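Local coordinates for protein LYND (Lyngbya aestuarii, PDB 4V1T) that is probably an ATP-dependent YcaO-type cyclodehydratase that forms azoline heterocycles in peptide substrates, and binds ADP, magnesium and zinc, at residues D600-R612 and I621-I634. Numbering follows the deposited sequence.
Sequences DLGIPAFAGVSNR and ILGFGAHLDPTIAI
The backbone carbonyl of P604 is met by several groups of 621-634: it accepts a hydrogen bond from H627 N (P604 O to H627 N, 3.2 Å), receives a CA-H...O contact from A626 and touches the methyl of A633. From here strands 605-612 and 621-626 run antiparallel as a hairpin, with F606-G625, G608-G623 and S610-I621 as hydrogen-bonded pairs. The shortest bond, G608 N to G623 O at 2.7 Å, points almost straight at its carbonyl, whereas the return bond from G623 N reaches G608 O from 24° outside the carbonyl plane. On the sheet face of A605, A607 and V609, the A607 methyl lies at the edge of the F624 ring (A607 CB to F624 CD1, 3.9 Å).

The face carrying F606 meets the start of helix 630-649. The CG of F606 is anti to its carbonyl carbon (chi1 -60°), which lays the ring beneath I634: I634 CG1 sits over the ring centre in a CH-pi contact, 3.6 Å from the centroid, while A633 CB touches the ring edge (A633 CB to F606 CD2, 3.6 Å). With an alanine here, I634 CG1 would probably lose the ring face it rests on and the A633 methyl its aromatic neighbour. G625 suits this tight fit, since a CB there would collide with A633 O. P604 CB packs on P630 CB (3.8 Å) at the first turn of the helix, and D629 provides the N-cap, its OD1 accepting from T631 N.

Strand 590-596 pairs with the far edge of 605-612, making the latter the central strand of three. F624 and G625 lie near bound magnesium and ADP. Backbone bonds along the paired edges of the hairpin thus hold 621-626 to 605-612, while apolar packing of F606 and P604 holds the helix start against the same strand.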
loop_
_atom_site.group_PDB
_atom_site.type_symbol
_atom_site.label_atom_id
_atom_site.label_comp_id
_atom_site.label_asym_id
_atom_site.label_seq_id
_atom_site.Cartn_x
_atom_site.Cartn_y
_atom_site.Cartn_z
ATOM N N ASP B 600 -10.800 4.865 42.329
ATOM C CA ASP B 600 -12.156 4.855 42.890
ATOM C C ASP B 600 -13.283 4.585 41.880
ATOM O O ASP B 600 -14.395 4.242 42.277
ATOM C CB ASP B 600 -12.433 6.175 43.618
ATOM C CG ASP B 600 -12.304 7.384 42.709
ATOM O OD1 ASP B 600 -11.418 7.376 41.824
ATOM O OD2 ASP B 600 -13.086 8.339 42.879
ATOM N N LEU B 601 -13.000 4.713 40.589
ATOM C CA LEU B 601 -14.019 4.453 39.570
ATOM C C LEU B 601 -14.110 2.965 39.244
ATOM O O LEU B 601 -15.106 2.502 38.685
ATOM C CB LEU B 601 -13.738 5.256 38.300
ATOM C CG LEU B 601 -13.632 6.778 38.446
ATOM C CD1 LEU B 601 -13.609 7.446 37.078
ATOM C CD2 LEU B 601 -14.765 7.344 39.290
ATOM N N GLY B 602 -13.064 2.222 39.594
ATOM C CA GLY B 602 -13.057 0.777 39.427
ATOM C C GLY B 602 -12.835 0.322 37.995
ATOM O O GLY B 602 -12.921 -0.871 37.699
ATOM N N ILE B 603 -12.562 1.269 37.104
ATOM C CA ILE B 603 -12.257 0.955 35.715
ATOM C C ILE B 603 -10.781 0.599 35.625
ATOM O O ILE B 603 -9.937 1.407 35.986
ATOM C CB ILE B 603 -12.561 2.140 34.781
ATOM C CG1 ILE B 603 -14.053 2.506 34.865
ATOM C CG2 ILE B 603 -12.166 1.795 33.349
ATOM C CD1 ILE B 603 -14.433 3.760 34.097
ATOM N N PRO B 604 -10.459 -0.609 35.137
ATOM C CA PRO B 604 -9.056 -1.009 35.199
ATOM C C PRO B 604 -8.116 -0.072 34.447
ATOM O O PRO B 604 -8.358 0.289 33.299
ATOM C CB PRO B 604 -9.044 -2.411 34.584
ATOM C CG PRO B 604 -10.385 -2.636 34.004
ATOM C CD PRO B 604 -11.334 -1.668 34.606
ATOM N N ALA B 605 -7.046 0.314 35.124
ATOM C CA ALA B 605 -6.049 1.202 34.573
ATOM C C ALA B 605 -4.697 0.670 34.995
ATOM O O ALA B 605 -4.526 0.214 36.130
ATOM C CB ALA B 605 -6.251 2.620 35.086
ATOM N N PHE B 606 -3.736 0.728 34.086
ATOM C CA PHE B 606 -2.437 0.136 34.344
ATOM C C PHE B 606 -1.277 1.003 33.885
ATOM O O PHE B 606 -1.428 1.859 33.016
ATOM C CB PHE B 606 -2.360 -1.225 33.660
ATOM C CG PHE B 606 -3.395 -2.195 34.139
ATOM C CD1 PHE B 606 -3.136 -3.021 35.221
ATOM C CD2 PHE B 606 -4.625 -2.280 33.510
ATOM C CE1 PHE B 606 -4.089 -3.921 35.667
ATOM C CE2 PHE B 606 -5.580 -3.179 33.948
ATOM C CZ PHE B 606 -5.316 -3.996 35.030
ATOM N N ALA B 607 -0.119 0.762 34.490
ATOM C CA ALA B 607 1.136 1.342 34.037
ATOM C C ALA B 607 2.101 0.225 33.664
ATOM O O ALA B 607 2.417 -0.632 34.483
ATOM C CB ALA B 607 1.739 2.211 35.116
ATOM N N GLY B 608 2.551 0.230 32.417
ATOM C CA GLY B 608 3.642 -0.627 31.999
ATOM C C GLY B 608 4.952 0.062 32.334
ATOM O O GLY B 608 5.088 1.254 32.125
ATOM N N VAL B 609 5.909 -0.687 32.862
ATOM C CA VAL B 609 7.189 -0.114 33.249
ATOM C C VAL B 609 8.304 -1.035 32.775
ATOM O O VAL B 609 8.176 -2.255 32.822
ATOM C CB VAL B 609 7.278 0.099 34.777
ATOM C CG1 VAL B 609 8.614 0.718 35.171
ATOM C CG2 VAL B 609 6.133 0.978 35.257
ATOM N N SER B 610 9.398 -0.441 32.317
ATOM C CA SER B 610 10.510 -1.216 31.816
ATOM C C SER B 610 11.820 -0.458 31.918
ATOM O O SER B 610 11.916 0.705 31.525
ATOM C CB SER B 610 10.260 -1.625 30.359
ATOM O OG SER B 610 11.428 -2.208 29.807
ATOM N N ASN B 611 12.829 -1.150 32.437
ATOM C CA ASN B 611 14.188 -0.643 32.518
ATOM C C ASN B 611 15.149 -1.500 31.691
ATOM O O ASN B 611 14.885 -2.670 31.420
ATOM C CB ASN B 611 14.654 -0.609 33.977
ATOM C CG ASN B 611 14.801 -2.001 34.578
ATOM O OD1 ASN B 611 13.849 -2.776 34.622
ATOM N ND2 ASN B 611 15.999 -2.321 35.032
ATOM N N ARG B 612 16.263 -0.924 31.290
ATOM C CA ARG B 612 17.348 -1.682 30.703
ATOM C C ARG B 612 18.224 -2.311 31.740
ATOM O O ARG B 612 18.572 -1.695 32.705
ATOM C CB ARG B 612 18.221 -0.795 29.860
ATOM C CG ARG B 612 17.511 -0.216 28.679
ATOM C CD ARG B 612 17.740 -1.025 27.443
ATOM N NE ARG B 612 18.765 -0.426 26.621
ATOM C CZ ARG B 612 19.922 -0.995 26.367
ATOM N NH1 ARG B 612 20.205 -2.185 26.878
ATOM N NH2 ARG B 612 20.792 -0.369 25.608
ATOM N N ILE B 621 11.309 3.670 30.994
ATOM C CA ILE B 621 10.226 3.990 30.115
ATOM C C ILE B 621 8.966 3.382 30.687
ATOM O O ILE B 621 8.991 2.365 31.369
ATOM C CB ILE B 621 10.551 3.518 28.684
ATOM C CG1 ILE B 621 11.710 4.379 28.158
ATOM C CG2 ILE B 621 9.334 3.656 27.774
ATOM C CD1 ILE B 621 12.296 3.936 26.879
ATOM N N LEU B 622 7.855 4.029 30.420
ATOM C CA LEU B 622 6.590 3.536 30.889
ATOM C C LEU B 622 5.459 3.958 29.957
ATOM O O LEU B 622 5.615 4.857 29.123
ATOM C CB LEU B 622 6.356 4.006 32.322
ATOM C CG LEU B 622 6.723 5.456 32.592
ATOM C CD1 LEU B 622 5.608 6.336 32.095
ATOM C CD2 LEU B 622 6.975 5.690 34.069
ATOM N N GLY B 623 4.327 3.284 30.088
ATOM C CA GLY B 623 3.191 3.505 29.213
ATOM C C GLY B 623 1.923 3.167 29.956
ATOM O O GLY B 623 1.936 2.341 30.869
ATOM N N PHE B 624 0.828 3.811 29.572
ATOM C CA PHE B 624 -0.420 3.702 30.320
ATOM C C PHE B 624 -1.582 3.293 29.443
ATOM O O PHE B 624 -1.540 3.434 28.214
ATOM C CB PHE B 624 -0.757 5.036 30.962
ATOM C CG PHE B 624 0.412 5.732 31.554
ATOM C CD1 PHE B 624 1.048 5.215 32.661
ATOM C CD2 PHE B 624 0.865 6.924 31.012
ATOM C CE1 PHE B 624 2.119 5.873 33.218
ATOM C CE2 PHE B 624 1.930 7.588 31.562
ATOM C CZ PHE B 624 2.557 7.066 32.670
ATOM N N GLY B 625 -2.625 2.796 30.091
ATOM C CA GLY B 625 -3.835 2.388 29.405
ATOM C C GLY B 625 -4.940 2.125 30.406
ATOM O O GLY B 625 -4.691 1.638 31.506
ATOM N N ALA B 626 -6.161 2.475 30.029
ATOM C CA ALA B 626 -7.333 2.155 30.821
ATOM C C ALA B 626 -8.453 1.750 29.881
ATOM O O ALA B 626 -8.559 2.264 28.771
ATOM C CB ALA B 626 -7.756 3.349 31.677
ATOM N N HIS B 627 -9.274 0.811 30.330
ATOM C CA HIS B 627 -10.365 0.293 29.518
ATOM C C HIS B 627 -11.294 -0.482 30.435
ATOM O O HIS B 627 -10.888 -0.859 31.532
ATOM C CB HIS B 627 -9.821 -0.612 28.410
ATOM C CG HIS B 627 -10.757 -0.787 27.257
ATOM N ND1 HIS B 627 -11.622 -1.854 27.156
ATOM C CD2 HIS B 627 -10.957 -0.036 26.151
ATOM C CE1 HIS B 627 -12.318 -1.753 26.037
ATOM N NE2 HIS B 627 -11.935 -0.657 25.410
ATOM N N LEU B 628 -12.539 -0.698 30.018
ATOM C CA LEU B 628 -13.452 -1.492 30.829
ATOM C C LEU B 628 -12.928 -2.927 30.901
ATOM O O LEU B 628 -13.050 -3.596 31.922
ATOM C CB LEU B 628 -14.880 -1.437 30.269
ATOM C CG LEU B 628 -15.645 -0.123 30.516
ATOM C CD1 LEU B 628 -16.984 -0.129 29.798
ATOM C CD2 LEU B 628 -15.859 0.136 32.002
ATOM N N ASP B 629 -12.319 -3.371 29.810
ATOM C CA ASP B 629 -11.722 -4.699 29.714
ATOM C C ASP B 629 -10.258 -4.622 30.125
ATOM O O ASP B 629 -9.461 -3.999 29.424
ATOM C CB ASP B 629 -11.838 -5.230 28.285
ATOM C CG ASP B 629 -11.387 -6.679 28.153
ATOM O OD1 ASP B 629 -10.690 -7.191 29.054
ATOM O OD2 ASP B 629 -11.733 -7.312 27.131
ATOM N N PRO B 630 -9.898 -5.249 31.261
ATOM C CA PRO B 630 -8.535 -5.106 31.778
ATOM C C PRO B 630 -7.496 -5.683 30.834
ATOM O O PRO B 630 -6.354 -5.222 30.834
ATOM C CB PRO B 630 -8.568 -5.890 33.096
ATOM C CG PRO B 630 -9.672 -6.868 32.923
ATOM C CD PRO B 630 -10.696 -6.181 32.077
ATOM N N THR B 631 -7.894 -6.681 30.042
ATOM C CA THR B 631 -7.016 -7.258 29.046
ATOM C C THR B 631 -6.581 -6.184 28.053
ATOM O O THR B 631 -5.398 -6.077 27.722
ATOM C CB THR B 631 -7.699 -8.426 28.299
ATOM O OG1 THR B 631 -7.998 -9.482 29.222
ATOM C CG2 THR B 631 -6.815 -8.966 27.215
ATOM N N ILE B 632 -7.539 -5.384 27.595
ATOM C CA ILE B 632 -7.258 -4.327 26.632
ATOM C C ILE B 632 -6.473 -3.202 27.304
ATOM O O ILE B 632 -5.599 -2.595 26.691
ATOM C CB ILE B 632 -8.549 -3.744 26.012
ATOM C CG1 ILE B 632 -9.461 -4.861 25.458
ATOM C CG2 ILE B 632 -8.214 -2.724 24.925
ATOM C CD1 ILE B 632 -8.795 -5.820 24.490
ATOM N N ALA B 633 -6.795 -2.926 28.561
ATOM C CA ALA B 633 -6.126 -1.862 29.301
ATOM C C ALA B 633 -4.631 -2.159 29.417
ATOM O O ALA B 633 -3.799 -1.291 29.173
ATOM C CB ALA B 633 -6.751 -1.694 30.678
ATOM N N ILE B 634 -4.299 -3.391 29.786
ATOM C CA ILE B 634 -2.906 -3.803 29.884
ATOM C C ILE B 634 -2.273 -3.754 28.504
ATOM O O ILE B 634 -1.119 -3.368 28.352
ATOM C CB ILE B 634 -2.775 -5.228 30.469
ATOM C CG1 ILE B 634 -3.311 -5.268 31.910
ATOM C CG2 ILE B 634 -1.320 -5.689 30.451
ATOM C CD1 ILE B 634 -3.535 -6.668 32.443
#